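Local coordinates for cytochrome c (Hydrogenophilus thermoluteolus, PDB 2D0S), which probably carries electrons, using the iron of its covalently bound heme c as the redox centre, at residues G22-Y25 and K26-A29; L40-K43 and V44-G48; D67-K70 and I71-V75. All blocks are in the same frame, centred on the assembly; numbering follows the deposited sequence.

Contact 1: residues G22-Y25 and K26-A29. With HEC (heme c), chain B.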
ATOM      1  N   GLY A  22       1.548  -6.270  -7.127  1.00 18.55           N
ATOM      2  CA  GLY A  22       1.010  -6.319  -5.775  1.00 13.23           C
ATOM      3  C   GLY A  22      -0.480  -6.338  -5.874  1.00 15.01           C
ATOM      4  O   GLY A  22      -1.057  -6.159  -7.008  1.00 16.13           O
ATOM      5  N   PRO A  23      -1.155  -6.510  -4.724  1.00 13.95           N
ATOM      6  CA  PRO A  23      -2.615  -6.560  -4.754  1.00 12.74           C
ATOM      7  C   PRO A  23      -3.209  -5.214  -5.193  1.00 15.41           C
ATOM      8  O   PRO A  23      -2.609  -4.130  -4.962  1.00 13.49           O
ATOM      9  CB  PRO A  23      -2.984  -6.887  -3.292  1.00 10.82           C
ATOM     10  CG  PRO A  23      -1.812  -6.382  -2.494  1.00 11.56           C
ATOM     11  CD  PRO A  23      -0.627  -6.741  -3.369  1.00 11.92           C
ATOM     12  N   SER A  24      -4.437  -5.307  -5.689  1.00 13.00           N
ATOM     13  CA  SER A  24      -5.189  -4.118  -6.023  1.00 16.38           C
ATOM     14  C   SER A  24      -5.454  -3.434  -4.685  1.00 14.73           C
ATOM     15  O   SER A  24      -5.533  -4.095  -3.642  1.00 15.22           O
ATOM     16  CB  SER A  24      -6.513  -4.508  -6.719  1.00 16.49           C
ATOM     17  OG  SER A  24      -7.539  -4.825  -5.807  1.00 17.53           O
ATOM     18  N   TYR A  25      -5.642  -2.116  -4.737  1.00 14.37           N
ATOM     19  CA  TYR A  25      -5.951  -1.332  -3.560  1.00 14.18           C
ATOM     20  C   TYR A  25      -7.354  -1.666  -3.075  1.00 13.39           C
ATOM     21  O   TYR A  25      -7.613  -1.606  -1.912  1.00 13.13           O
ATOM     22  CB  TYR A  25      -5.844   0.156  -3.864  1.00 18.57           C
ATOM     23  CG  TYR A  25      -4.415   0.632  -3.956  1.00 19.71           C
ATOM     24  CD1 TYR A  25      -4.053   1.589  -4.881  1.00 18.68           C
ATOM     25  CD2 TYR A  25      -3.416   0.062  -3.164  1.00 18.23           C
ATOM     26  CE1 TYR A  25      -2.757   1.998  -5.005  1.00 19.50           C
ATOM     27  CE2 TYR A  25      -2.116   0.528  -3.218  1.00 19.43           C
ATOM     28  CZ  TYR A  25      -1.807   1.501  -4.149  1.00 21.75           C
ATOM     29  OH  TYR A  25      -0.535   1.957  -4.286  1.00 26.82           O
ATOM     30  N   LYS A  26      -8.242  -2.056  -3.979  1.00 13.41           N
ATOM     31  CA  LYS A  26      -9.600  -2.456  -3.585  1.00 19.97           C
ATOM     32  C   LYS A  26      -9.595  -3.762  -2.763  1.00 16.68           C
ATOM     33  O   LYS A  26     -10.345  -3.890  -1.817  1.00 17.51           O
ATOM     34  CB  LYS A  26     -10.513  -2.602  -4.818  1.00 21.99           C
ATOM     35  CG  LYS A  26     -11.167  -1.313  -5.315  1.00 25.96           C
ATOM     36  CD  LYS A  26     -12.209  -1.658  -6.418  1.00 28.84           C
ATOM     37  CE  LYS A  26     -13.163  -0.490  -6.736  1.00 34.43           C
ATOM     38  NZ  LYS A  26     -14.152  -0.213  -5.633  1.00 39.12           N
ATOM     39  N   ASP A  27      -8.660  -4.663  -3.083  1.00 16.62           N
ATOM     40  CA  ASP A  27      -8.491  -5.921  -2.301  1.00 17.62           C
ATOM     41  C   ASP A  27      -7.854  -5.627  -0.934  1.00 16.23           C
ATOM     42  O   ASP A  27      -8.192  -6.274   0.080  1.00 18.46           O
ATOM     43  CB  ASP A  27      -7.581  -6.919  -3.051  1.00 13.93           C
ATOM     44  CG  ASP A  27      -8.361  -7.906  -3.937  1.00 14.35           C
ATOM     45  OD1 ASP A  27      -7.700  -8.817  -4.495  1.00 18.47           O
ATOM     46  OD2 ASP A  27      -9.605  -7.763  -4.111  1.00 16.45           O
ATOM     47  N   VAL A  28      -6.980  -4.613  -0.910  1.00 15.41           N
ATOM     48  CA  VAL A  28      -6.347  -4.214   0.355  1.00 13.82           C
ATOM     49  C   VAL A  28      -7.448  -3.637   1.242  1.00 14.63           C
ATOM     50  O   VAL A  28      -7.595  -4.074   2.367  1.00 15.54           O
ATOM     51  CB  VAL A  28      -5.168  -3.207   0.193  1.00 12.32           C
ATOM     52  CG1 VAL A  28      -4.735  -2.610   1.625  1.00  9.35           C
ATOM     53  CG2 VAL A  28      -3.941  -3.904  -0.497  1.00  6.46           C
ATOM     54  N   ALA A  29      -8.258  -2.716   0.705  1.00 10.84           N
ATOM     55  CA  ALA A  29      -9.399  -2.159   1.453  1.00 13.33           C
ATOM     56  C   ALA A  29     -10.389  -3.253   1.952  1.00 18.11           C
ATOM     57  O   ALA A  29     -11.012  -3.096   2.994  1.00 19.63           O
ATOM     58  CB  ALA A  29     -10.126  -1.154   0.605  1.00 11.82           C
TER
HETATM   59 FE   HEC B  80       3.036  -2.413  -2.233  1.00 11.91          FE
HETATM   60  CHA HEC B  80       1.712  -5.152  -0.639  1.00 11.86           C
HETATM   61  CHB HEC B  80       1.037  -0.333  -0.480  1.00 10.74           C
HETATM   62  CHC HEC B  80       4.812   0.234  -3.464  1.00 11.06           C
HETATM   63  CHD HEC B  80       4.671  -4.530  -4.443  1.00 12.82           C
HETATM   64  NA  HEC B  80       1.659  -2.673  -0.875  1.00 11.97           N
HETATM   65  C1A HEC B  80       1.232  -3.897  -0.328  1.00 12.05           C
HETATM   66  C2A HEC B  80       0.209  -3.629   0.656  1.00 10.27           C
HETATM   67  C3A HEC B  80      -0.021  -2.299   0.679  1.00 11.62           C
HETATM   68  C4A HEC B  80       0.904  -1.673  -0.267  1.00 12.45           C
HETATM   69  CMA HEC B  80      -1.032  -1.533   1.589  1.00  5.99           C
HETATM   70  CAA HEC B  80      -0.535  -4.724   1.479  1.00 12.02           C
HETATM   71  CBA HEC B  80       0.356  -5.063   2.673  1.00 12.50           C
HETATM   72  CGA HEC B  80      -0.093  -6.318   3.370  1.00 15.39           C
HETATM   73  O1A HEC B  80      -1.242  -6.766   3.161  1.00 17.20           O
HETATM   74  O2A HEC B  80       0.699  -6.846   4.171  1.00 15.03           O
HETATM   75  NB  HEC B  80       2.973  -0.429  -2.012  1.00 11.04           N
HETATM   76  C1B HEC B  80       2.066   0.240  -1.216  1.00 12.09           C
HETATM   77  C2B HEC B  80       2.423   1.633  -1.206  1.00 11.88           C
HETATM   78  C3B HEC B  80       3.454   1.803  -2.053  1.00 10.44           C
HETATM   79  C4B HEC B  80       3.841   0.492  -2.531  1.00 10.56           C
HETATM   80  CMB HEC B  80       1.577   2.704  -0.485  1.00  9.61           C
HETATM   81  CAB HEC B  80       4.158   3.132  -2.492  1.00 10.57           C
HETATM   82  CBB HEC B  80       4.678   3.934  -1.276  1.00  9.24           C
HETATM   83  NC  HEC B  80       4.427  -2.203  -3.668  1.00 11.79           N
HETATM   84  C1C HEC B  80       5.036  -0.997  -4.039  1.00 13.12           C
HETATM   85  C2C HEC B  80       5.901  -1.235  -5.171  1.00 12.90           C
HETATM   86  C3C HEC B  80       6.009  -2.593  -5.305  1.00 13.01           C
HETATM   87  C4C HEC B  80       4.988  -3.183  -4.460  1.00 13.55           C
HETATM   88  CMC HEC B  80       6.898  -0.160  -5.655  1.00 13.11           C
HETATM   89  CAC HEC B  80       6.777  -3.470  -6.368  1.00 12.03           C
HETATM   90  CBC HEC B  80       8.131  -2.967  -6.883  1.00 13.32           C
HETATM   91  ND  HEC B  80       3.208  -4.571  -2.484  1.00 14.91           N
HETATM   92  C1D HEC B  80       3.984  -5.188  -3.449  1.00 15.43           C
HETATM   93  C2D HEC B  80       3.862  -6.618  -3.303  1.00 15.98           C
HETATM   94  C3D HEC B  80       2.913  -6.798  -2.143  1.00 14.91           C
HETATM   95  C4D HEC B  80       2.554  -5.474  -1.701  1.00 14.62           C
HETATM   96  CMD HEC B  80       4.567  -7.689  -4.152  1.00 12.15           C
HETATM   97  CAD HEC B  80       2.474  -8.097  -1.483  1.00 13.66           C
HETATM   98  CBD HEC B  80       3.382  -8.300  -0.285  1.00 16.42           C
HETATM   99  CGD HEC B  80       2.942  -9.583   0.400  1.00 17.14           C
HETATM  100  O1D HEC B  80       2.580 -10.523  -0.344  1.00 16.12           O
HETATM  101  O2D HEC B  80       2.950  -9.656   1.678  1.00 17.67           O
HETATM  102  O   HOH W   1      -5.695  -8.136  -6.132  1.00 16.13           O

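Contact 2: residues L40-K43 and V44-G48. With HEC (heme c), chain B.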
ATOM      1  N   LEU A  40       0.029  -1.595   8.410  1.00 14.28           N
ATOM      2  CA  LEU A  40       0.280  -1.436   6.977  1.00 13.39           C
ATOM      3  C   LEU A  40       1.411  -0.467   6.691  1.00 15.49           C
ATOM      4  O   LEU A  40       2.182  -0.659   5.739  1.00 18.55           O
ATOM      5  CB  LEU A  40      -1.005  -0.983   6.245  1.00 12.63           C
ATOM      6  CG  LEU A  40      -2.078  -2.034   6.303  1.00 11.54           C
ATOM      7  CD1 LEU A  40      -3.373  -1.515   5.690  1.00 15.07           C
ATOM      8  CD2 LEU A  40      -1.587  -3.238   5.564  1.00 14.79           C
ATOM      9  N   VAL A  41       1.430   0.641   7.429  1.00 14.03           N
ATOM     10  CA  VAL A  41       2.470   1.608   7.295  1.00 15.65           C
ATOM     11  C   VAL A  41       3.860   0.986   7.514  1.00 17.92           C
ATOM     12  O   VAL A  41       4.767   1.253   6.739  1.00 19.22           O
ATOM     13  CB  VAL A  41       2.245   2.837   8.266  1.00 17.51           C
ATOM     14  CG1 VAL A  41       3.538   3.700   8.383  1.00 16.12           C
ATOM     15  CG2 VAL A  41       1.074   3.690   7.774  1.00 13.53           C
ATOM     16  N   GLU A  42       4.023   0.157   8.549  1.00 18.01           N
ATOM     17  CA  GLU A  42       5.305  -0.559   8.777  1.00 23.62           C
ATOM     18  C   GLU A  42       5.671  -1.493   7.599  1.00 20.67           C
ATOM     19  O   GLU A  42       6.833  -1.578   7.190  1.00 16.70           O
ATOM     20  CB  GLU A  42       5.284  -1.365  10.098  1.00 28.84           C
ATOM     21  CG  GLU A  42       6.323  -0.913  11.139  1.00 41.60           C
ATOM     22  CD  GLU A  42       6.353   0.645  11.335  1.00 49.08           C
ATOM     23  OE1 GLU A  42       5.326   1.242  11.789  1.00 52.34           O
ATOM     24  OE2 GLU A  42       7.396   1.270  11.003  1.00 51.50           O
ATOM     25  N   LYS A  43       4.667  -2.188   7.073  1.00 17.00           N
ATOM     26  CA  LYS A  43       4.842  -3.078   5.921  1.00 14.99           C
ATOM     27  C   LYS A  43       5.371  -2.314   4.657  1.00 13.99           C
ATOM     28  O   LYS A  43       6.208  -2.806   3.923  1.00 14.68           O
ATOM     29  CB  LYS A  43       3.505  -3.801   5.629  1.00 15.80           C
ATOM     30  CG  LYS A  43       3.525  -4.743   4.425  1.00 22.68           C
ATOM     31  CD  LYS A  43       4.613  -5.827   4.552  1.00 23.04           C
ATOM     32  CE  LYS A  43       4.526  -6.824   3.393  1.00 21.41           C
ATOM     33  NZ  LYS A  43       3.373  -7.822   3.567  1.00 21.45           N
ATOM     34  N   VAL A  44       4.852  -1.135   4.397  1.00 15.26           N
ATOM     35  CA  VAL A  44       5.267  -0.378   3.236  1.00 12.51           C
ATOM     36  C   VAL A  44       6.712   0.078   3.489  1.00 18.46           C
ATOM     37  O   VAL A  44       7.592  -0.071   2.618  1.00 19.64           O
ATOM     38  CB  VAL A  44       4.356   0.831   2.999  1.00 11.65           C
ATOM     39  CG1 VAL A  44       4.868   1.671   1.816  1.00  9.09           C
ATOM     40  CG2 VAL A  44       2.874   0.366   2.797  1.00  6.47           C
ATOM     41  N   LYS A  45       6.953   0.604   4.692  1.00 16.77           N
ATOM     42  CA  LYS A  45       8.247   1.089   5.086  1.00 20.83           C
ATOM     43  C   LYS A  45       9.349  -0.003   5.027  1.00 21.98           C
ATOM     44  O   LYS A  45      10.349   0.167   4.327  1.00 21.78           O
ATOM     45  CB  LYS A  45       8.154   1.691   6.494  1.00 23.67           C
ATOM     46  CG  LYS A  45       9.413   2.398   6.955  1.00 32.33           C
ATOM     47  CD  LYS A  45       9.567   2.377   8.507  1.00 36.13           C
ATOM     48  CE  LYS A  45       8.583   3.321   9.179  1.00 38.94           C
ATOM     49  NZ  LYS A  45       8.933   3.523  10.628  1.00 38.37           N
ATOM     50  N   LYS A  46       9.148  -1.100   5.788  1.00 21.59           N
ATOM     51  CA  LYS A  46      10.127  -2.192   5.860  1.00 24.28           C
ATOM     52  C   LYS A  46      10.114  -3.172   4.726  1.00 23.52           C
ATOM     53  O   LYS A  46      11.080  -3.904   4.529  1.00 24.13           O
ATOM     54  CB  LYS A  46       9.959  -2.946   7.182  1.00 30.42           C
ATOM     55  CG  LYS A  46      10.914  -2.488   8.265  1.00 37.68           C
ATOM     56  CD  LYS A  46      10.303  -2.641   9.668  1.00 43.20           C
ATOM     57  CE  LYS A  46      10.941  -1.642  10.655  1.00 48.75           C
ATOM     58  NZ  LYS A  46      10.119  -1.443  11.920  1.00 53.58           N
ATOM     59  N   GLY A  47       9.025  -3.175   3.956  1.00 22.57           N
ATOM     60  CA  GLY A  47       8.875  -4.078   2.831  1.00 20.30           C
ATOM     61  C   GLY A  47       8.493  -5.454   3.344  1.00 22.91           C
ATOM     62  O   GLY A  47       8.361  -5.649   4.538  1.00 23.15           O
ATOM     63  N   GLY A  48       8.456  -6.409   2.425  1.00 24.39           N
ATOM     64  CA  GLY A  48       8.241  -7.802   2.814  1.00 25.97           C
ATOM     65  C   GLY A  48       7.285  -8.601   1.948  1.00 26.38           C
ATOM     66  O   GLY A  48       6.706  -8.073   0.996  1.00 24.88           O
TER
HETATM   67 FE   HEC B  80       3.036  -2.413  -2.233  1.00 11.91          FE
HETATM   68  CHA HEC B  80       1.712  -5.152  -0.639  1.00 11.86           C
HETATM   69  CHB HEC B  80       1.037  -0.333  -0.480  1.00 10.74           C
HETATM   70  CHC HEC B  80       4.812   0.234  -3.464  1.00 11.06           C
HETATM   71  CHD HEC B  80       4.671  -4.530  -4.443  1.00 12.82           C
HETATM   72  NA  HEC B  80       1.659  -2.673  -0.875  1.00 11.97           N
HETATM   73  C1A HEC B  80       1.232  -3.897  -0.328  1.00 12.05           C
HETATM   74  C2A HEC B  80       0.209  -3.629   0.656  1.00 10.27           C
HETATM   75  C3A HEC B  80      -0.021  -2.299   0.679  1.00 11.62           C
HETATM   76  C4A HEC B  80       0.904  -1.673  -0.267  1.00 12.45           C
HETATM   77  CMA HEC B  80      -1.032  -1.533   1.589  1.00  5.99           C
HETATM   78  CAA HEC B  80      -0.535  -4.724   1.479  1.00 12.02           C
HETATM   79  CBA HEC B  80       0.356  -5.063   2.673  1.00 12.50           C
HETATM   80  CGA HEC B  80      -0.093  -6.318   3.370  1.00 15.39           C
HETATM   81  O1A HEC B  80      -1.242  -6.766   3.161  1.00 17.20           O
HETATM   82  O2A HEC B  80       0.699  -6.846   4.171  1.00 15.03           O
HETATM   83  NB  HEC B  80       2.973  -0.429  -2.012  1.00 11.04           N
HETATM   84  C1B HEC B  80       2.066   0.240  -1.216  1.00 12.09           C
HETATM   85  C2B HEC B  80       2.423   1.633  -1.206  1.00 11.88           C
HETATM   86  C3B HEC B  80       3.454   1.803  -2.053  1.00 10.44           C
HETATM   87  C4B HEC B  80       3.841   0.492  -2.531  1.00 10.56           C
HETATM   88  CMB HEC B  80       1.577   2.704  -0.485  1.00  9.61           C
HETATM   89  CAB HEC B  80       4.158   3.132  -2.492  1.00 10.57           C
HETATM   90  CBB HEC B  80       4.678   3.934  -1.276  1.00  9.24           C
HETATM   91  NC  HEC B  80       4.427  -2.203  -3.668  1.00 11.79           N
HETATM   92  C1C HEC B  80       5.036  -0.997  -4.039  1.00 13.12           C
HETATM   93  C2C HEC B  80       5.901  -1.235  -5.171  1.00 12.90           C
HETATM   94  C3C HEC B  80       6.009  -2.593  -5.305  1.00 13.01           C
HETATM   95  C4C HEC B  80       4.988  -3.183  -4.460  1.00 13.55           C
HETATM   96  CMC HEC B  80       6.898  -0.160  -5.655  1.00 13.11           C
HETATM   97  CAC HEC B  80       6.777  -3.470  -6.368  1.00 12.03           C
HETATM   98  CBC HEC B  80       8.131  -2.967  -6.883  1.00 13.32           C
HETATM   99  ND  HEC B  80       3.208  -4.571  -2.484  1.00 14.91           N
HETATM  100  C1D HEC B  80       3.984  -5.188  -3.449  1.00 15.43           C
HETATM  101  C2D HEC B  80       3.862  -6.618  -3.303  1.00 15.98           C
HETATM  102  C3D HEC B  80       2.913  -6.798  -2.143  1.00 14.91           C
HETATM  103  C4D HEC B  80       2.554  -5.474  -1.701  1.00 14.62           C
HETATM  104  CMD HEC B  80       4.567  -7.689  -4.152  1.00 12.15           C
HETATM  105  CAD HEC B  80       2.474  -8.097  -1.483  1.00 13.66           C
HETATM  106  CBD HEC B  80       3.382  -8.300  -0.285  1.00 16.42           C
HETATM  107  CGD HEC B  80       2.942  -9.583   0.400  1.00 17.14           C
HETATM  108  O1D HEC B  80       2.580 -10.523  -0.344  1.00 16.12           O
HETATM  109  O2D HEC B  80       2.950  -9.656   1.678  1.00 17.67           O

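Contact 3: residues D67-K70 and I71-V75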
ATOM      1  N   ASP A  67       3.850  10.533   4.705  1.00 11.76           N
ATOM      2  CA  ASP A  67       3.292  10.349   3.376  1.00 14.59           C
ATOM      3  C   ASP A  67       2.750   8.984   3.204  1.00 14.94           C
ATOM      4  O   ASP A  67       1.651   8.827   2.675  1.00 13.75           O
ATOM      5  CB  ASP A  67       4.324  10.596   2.313  1.00 17.97           C
ATOM      6  CG  ASP A  67       4.686  12.067   2.199  1.00 20.73           C
ATOM      7  OD1 ASP A  67       3.953  12.909   2.748  1.00 17.88           O
ATOM      8  OD2 ASP A  67       5.679  12.366   1.522  1.00 26.10           O
ATOM      9  N   ILE A  68       3.498   7.980   3.670  1.00 11.15           N
ATOM     10  CA  ILE A  68       3.017   6.625   3.595  1.00 16.22           C
ATOM     11  C   ILE A  68       1.646   6.514   4.291  1.00 14.16           C
ATOM     12  O   ILE A  68       0.709   5.954   3.736  1.00 17.48           O
ATOM     13  CB  ILE A  68       4.004   5.621   4.229  1.00 14.83           C
ATOM     14  CG1 ILE A  68       5.295   5.583   3.418  1.00 12.22           C
ATOM     15  CG2 ILE A  68       3.364   4.250   4.270  1.00 16.24           C
ATOM     16  CD1 ILE A  68       6.405   4.772   4.075  1.00 12.87           C
ATOM     17  N   GLU A  69       1.526   7.058   5.499  1.00 14.35           N
ATOM     18  CA  GLU A  69       0.252   6.940   6.230  1.00 17.35           C
ATOM     19  C   GLU A  69      -0.924   7.602   5.488  1.00 16.90           C
ATOM     20  O   GLU A  69      -1.996   7.048   5.409  1.00 19.04           O
ATOM     21  CB  GLU A  69       0.381   7.504   7.633  1.00 17.83           C
ATOM     22  CG  GLU A  69      -0.868   7.343   8.496  1.00 18.37           C
ATOM     23  CD  GLU A  69      -0.767   8.138   9.782  1.00 19.55           C
ATOM     24  OE1 GLU A  69      -1.798   8.430  10.382  1.00 21.59           O
ATOM     25  OE2 GLU A  69       0.341   8.538  10.128  1.00 22.42           O
ATOM     26  N   LYS A  70      -0.700   8.785   4.951  1.00 17.02           N
ATOM     27  CA  LYS A  70      -1.644   9.409   4.028  1.00 19.87           C
ATOM     28  C   LYS A  70      -2.119   8.443   2.894  1.00 16.19           C
ATOM     29  O   LYS A  70      -3.306   8.360   2.598  1.00 16.52           O
ATOM     30  CB  LYS A  70      -0.984  10.651   3.419  1.00 25.75           C
ATOM     31  CG  LYS A  70      -1.909  11.769   3.037  1.00 30.43           C
ATOM     32  CD  LYS A  70      -1.154  13.171   3.167  1.00 33.75           C
ATOM     33  CE  LYS A  70      -1.980  14.351   2.598  1.00 34.73           C
ATOM     34  NZ  LYS A  70      -3.067  13.936   1.597  1.00 38.09           N
ATOM     35  N   ILE A  71      -1.187   7.772   2.218  1.00 14.81           N
ATOM     36  CA  ILE A  71      -1.569   6.928   1.083  1.00 12.56           C
ATOM     37  C   ILE A  71      -2.390   5.766   1.635  1.00 12.45           C
ATOM     38  O   ILE A  71      -3.498   5.501   1.175  1.00 15.27           O
ATOM     39  CB  ILE A  71      -0.355   6.426   0.309  1.00 12.70           C
ATOM     40  CG1 ILE A  71       0.404   7.613  -0.351  1.00 10.38           C
ATOM     41  CG2 ILE A  71      -0.793   5.309  -0.752  1.00 13.01           C
ATOM     42  CD1 ILE A  71       1.938   7.257  -0.747  1.00  8.56           C
ATOM     43  N   VAL A  72      -1.940   5.217   2.754  1.00 13.99           N
ATOM     44  CA  VAL A  72      -2.594   4.068   3.315  1.00 12.98           C
ATOM     45  C   VAL A  72      -4.028   4.364   3.779  1.00 15.79           C
ATOM     46  O   VAL A  72      -4.965   3.600   3.480  1.00 17.81           O
ATOM     47  CB  VAL A  72      -1.761   3.399   4.415  1.00 13.62           C
ATOM     48  CG1 VAL A  72      -2.640   2.497   5.254  1.00 13.57           C
ATOM     49  CG2 VAL A  72      -0.566   2.562   3.777  1.00 11.66           C
ATOM     50  N   ARG A  73      -4.246   5.513   4.404  1.00 17.62           N
ATOM     51  CA  ARG A  73      -5.616   5.832   4.838  1.00 16.53           C
ATOM     52  C   ARG A  73      -6.519   6.031   3.632  1.00 16.65           C
ATOM     53  O   ARG A  73      -7.683   5.670   3.663  1.00 18.91           O
ATOM     54  CB  ARG A  73      -5.642   7.036   5.791  1.00 16.61           C
ATOM     55  CG  ARG A  73      -4.986   6.748   7.116  1.00 16.23           C
ATOM     56  CD  ARG A  73      -5.200   7.913   8.172  1.00 16.97           C
ATOM     57  NE  ARG A  73      -4.475   7.641   9.415  1.00 18.89           N
ATOM     58  CZ  ARG A  73      -4.955   6.902  10.420  1.00 19.81           C
ATOM     59  NH1 ARG A  73      -6.176   6.424  10.355  1.00 17.91           N
ATOM     60  NH2 ARG A  73      -4.229   6.692  11.517  1.00 23.48           N
ATOM     61  N   TRP A  74      -5.956   6.537   2.536  1.00 16.06           N
ATOM     62  CA  TRP A  74      -6.723   6.709   1.315  1.00 16.04           C
ATOM     63  C   TRP A  74      -7.074   5.345   0.653  1.00 15.32           C
ATOM     64  O   TRP A  74      -8.211   5.109   0.306  1.00 16.66           O
ATOM     65  CB  TRP A  74      -5.995   7.636   0.338  1.00 17.13           C
ATOM     66  CG  TRP A  74      -6.537   7.551  -1.031  1.00 16.11           C
ATOM     67  CD1 TRP A  74      -7.736   8.026  -1.464  1.00 15.78           C
ATOM     68  CD2 TRP A  74      -5.969   6.817  -2.139  1.00 17.26           C
ATOM     69  NE1 TRP A  74      -7.922   7.704  -2.784  1.00 16.85           N
ATOM     70  CE2 TRP A  74      -6.853   6.951  -3.218  1.00 17.38           C
ATOM     71  CE3 TRP A  74      -4.809   6.058  -2.305  1.00 14.94           C
ATOM     72  CZ2 TRP A  74      -6.627   6.336  -4.434  1.00 18.20           C
ATOM     73  CZ3 TRP A  74      -4.569   5.479  -3.493  1.00 17.03           C
ATOM     74  CH2 TRP A  74      -5.454   5.637  -4.573  1.00 18.42           C
ATOM     75  N   VAL A  75      -6.075   4.480   0.453  1.00 14.25           N
ATOM     76  CA  VAL A  75      -6.325   3.107   0.010  1.00 12.04           C
ATOM     77  C   VAL A  75      -7.526   2.496   0.726  1.00 14.29           C
ATOM     78  O   VAL A  75      -8.396   1.860   0.090  1.00 17.62           O
ATOM     79  CB  VAL A  75      -5.096   2.219   0.223  1.00 10.78           C
ATOM     80  CG1 VAL A  75      -5.462   0.710   0.067  1.00  9.88           C
ATOM     81  CG2 VAL A  75      -4.020   2.597  -0.777  1.00  9.42           C
TER

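Contact 1: residues G22-Y25 and K26-A29
Ser24 caps the start of helix 25-31, and Asp27 supplies the N-H that is capped. Ser24 OG accepts from Asp27 N at 3.0 Å. Its first torsion (chi1 84°) sets OG between the serine's own N and carbonyl carbon, facing the first turn of the helix. Ser24 O lies on the same turn and accepts from Val28 N at 3.1 Å. Tyr25 O accepts from Ala29 N at 2.9 Å.

The tight part of the contact faces the heme. Pro23 lies across Val28, with Pro23 CG 3.8 Å from Val28 CG2. The neighbouring ring atom meets the porphyrin, and Pro23 CD is 3.7 Å from heme C3D. Val28 splits its branches: CG2 turns to the proline, and CG1 reaches the heme methyl CMA. Tyr25 points away from the helix turn. Its ring lies against the ring of His14, an axial ligand of the iron, and also touches Val75.

The looser side holds Lys26 and Asp27, both partly exposed. Lys26 touches the cap through its CB, while the rest of its chain leads away. The Asp27 carboxylate is linked to the N-cap backbone through a water. That water donates to Asp27 OD1 at 2.7 Å and accepts from Ser24 N at 3.1 Å.

Pro23 O accepts a hydrogen bond from His14 ND1, as in other class I cytochromes c. This second-shell bond helps fix the rotation of the imidazole. It would probably also make the ring a stronger donor to the iron, so the capped turn is chemically tied to the redox centre.

Contact 2: residues L40-K43 and V44-G48
Lys43 runs alongside Gly47 and Gly48 on its way to the heme propionates. Its CB stays by the helix backbone, next to Val44 N. CG is anti to the backbone N (chi1 179°) and passes the first propionate, 3.6 Å from heme CBA. The chain bends at the next bond (chi2 57°), which brings CD to 3.8 Å from Gly47 O. CE packs on the following glycine, 3.5 Å from Gly48 O. The tip, NZ, sits between the two propionates. It donates to heme O2D at 2.7 Å and to heme O2A at 2.9 Å. One ammonium thus bridges both carboxylates and probably offsets part of their negative charge.

The helix ends at the same place. Gly47 has positive phi, and its N makes only a weak bond to Lys43 O.

A second charged group lies on the outer side of the helix. Glu42 and Lys45 run side by side, and Lys45 NZ meets Glu42 OE2 at 2.8 Å nearly along the C-O axis. Lys45 NZ also pairs with Glu65, so the bridge reaches beyond helix 37-46. Lys46 joins the network through a long ion pair to the same Glu42 oxygen.

Val44 and Leu40 form the apolar, heme-facing side. Val44 CG2 is 3.8 Å from the meso carbon CHB of the heme, and Leu40 CD2 touches the first propionate arm. Beyond the helix, Gly48 is hydrogen-bonded to the backbone of Met57, the second axial ligand of the iron. Helix 37-46 packs against the heme and against helix 65-75, where Leu40 meets Val72, Val41 meets Glu69 and Val44 meets Ile68.

Contact 3: residues D67-K70 and I71-V75
Glu69 leaves the helix with CG anti to the backbone N (chi1 -176°), while Arg73 turns CG beside its own N (chi1 -67°). With both chains extended, the two run side by side and form an i to i+4 salt bridge on helix 65-75, the C-terminal helix of the cytochrome c fold. A single oxygen, Glu69 OE1, takes both bonds. Glu69 OE1 accepts from Arg73 NE at 3.0 Å through its anti lone pair. Arg73 NH2 adds a bond of 3.2 Å to Glu69 OE1, which lies in the guanidinium plane. NE and NH2 thus grip the oxygen side-on. The carboxylate is twisted 59° from the guanidinium plane, and the pair is not flat. With an alanine at Glu69, the guanidinium of Arg73 would lose this partner and would probably be set free to turn.

Behind the bridge the backbone is regular: Arg73 N bonds to Glu69 O at 2.9 Å. Lys70, on the exposed side, pairs with Asp1. The buried side carries Ile68, Ile71 and Val72. Ile71 faces helix 2-7, touching Leu4 and Ala5, and also reaches Cys10 and the heme. Along the helix, Ile68 CG2 and Val72 CG2 are in looser apolar contact, 4.3 Å apart.

Overall arrangement
The three contacts come in series along the chain, at the start of helix 25-31, at the end of helix 37-46 and on helix 65-75. Contacts 1 and 2 both touch the heme from opposite sides of the chain's centre, with centres 15 Å apart and no direct touch between them. Contact 3 meets both. Its centre is 13 Å from that of contact 1, where Val75 packs on Val28 and Ala29. It is 12 Å from that of contact 2. Helix 65-75 thus joins helices 25-31 and 37-46, and it also packs on helix 2-7, in one small all-helical domain. Together they help enclose the heme, consistent with a compact electron carrier.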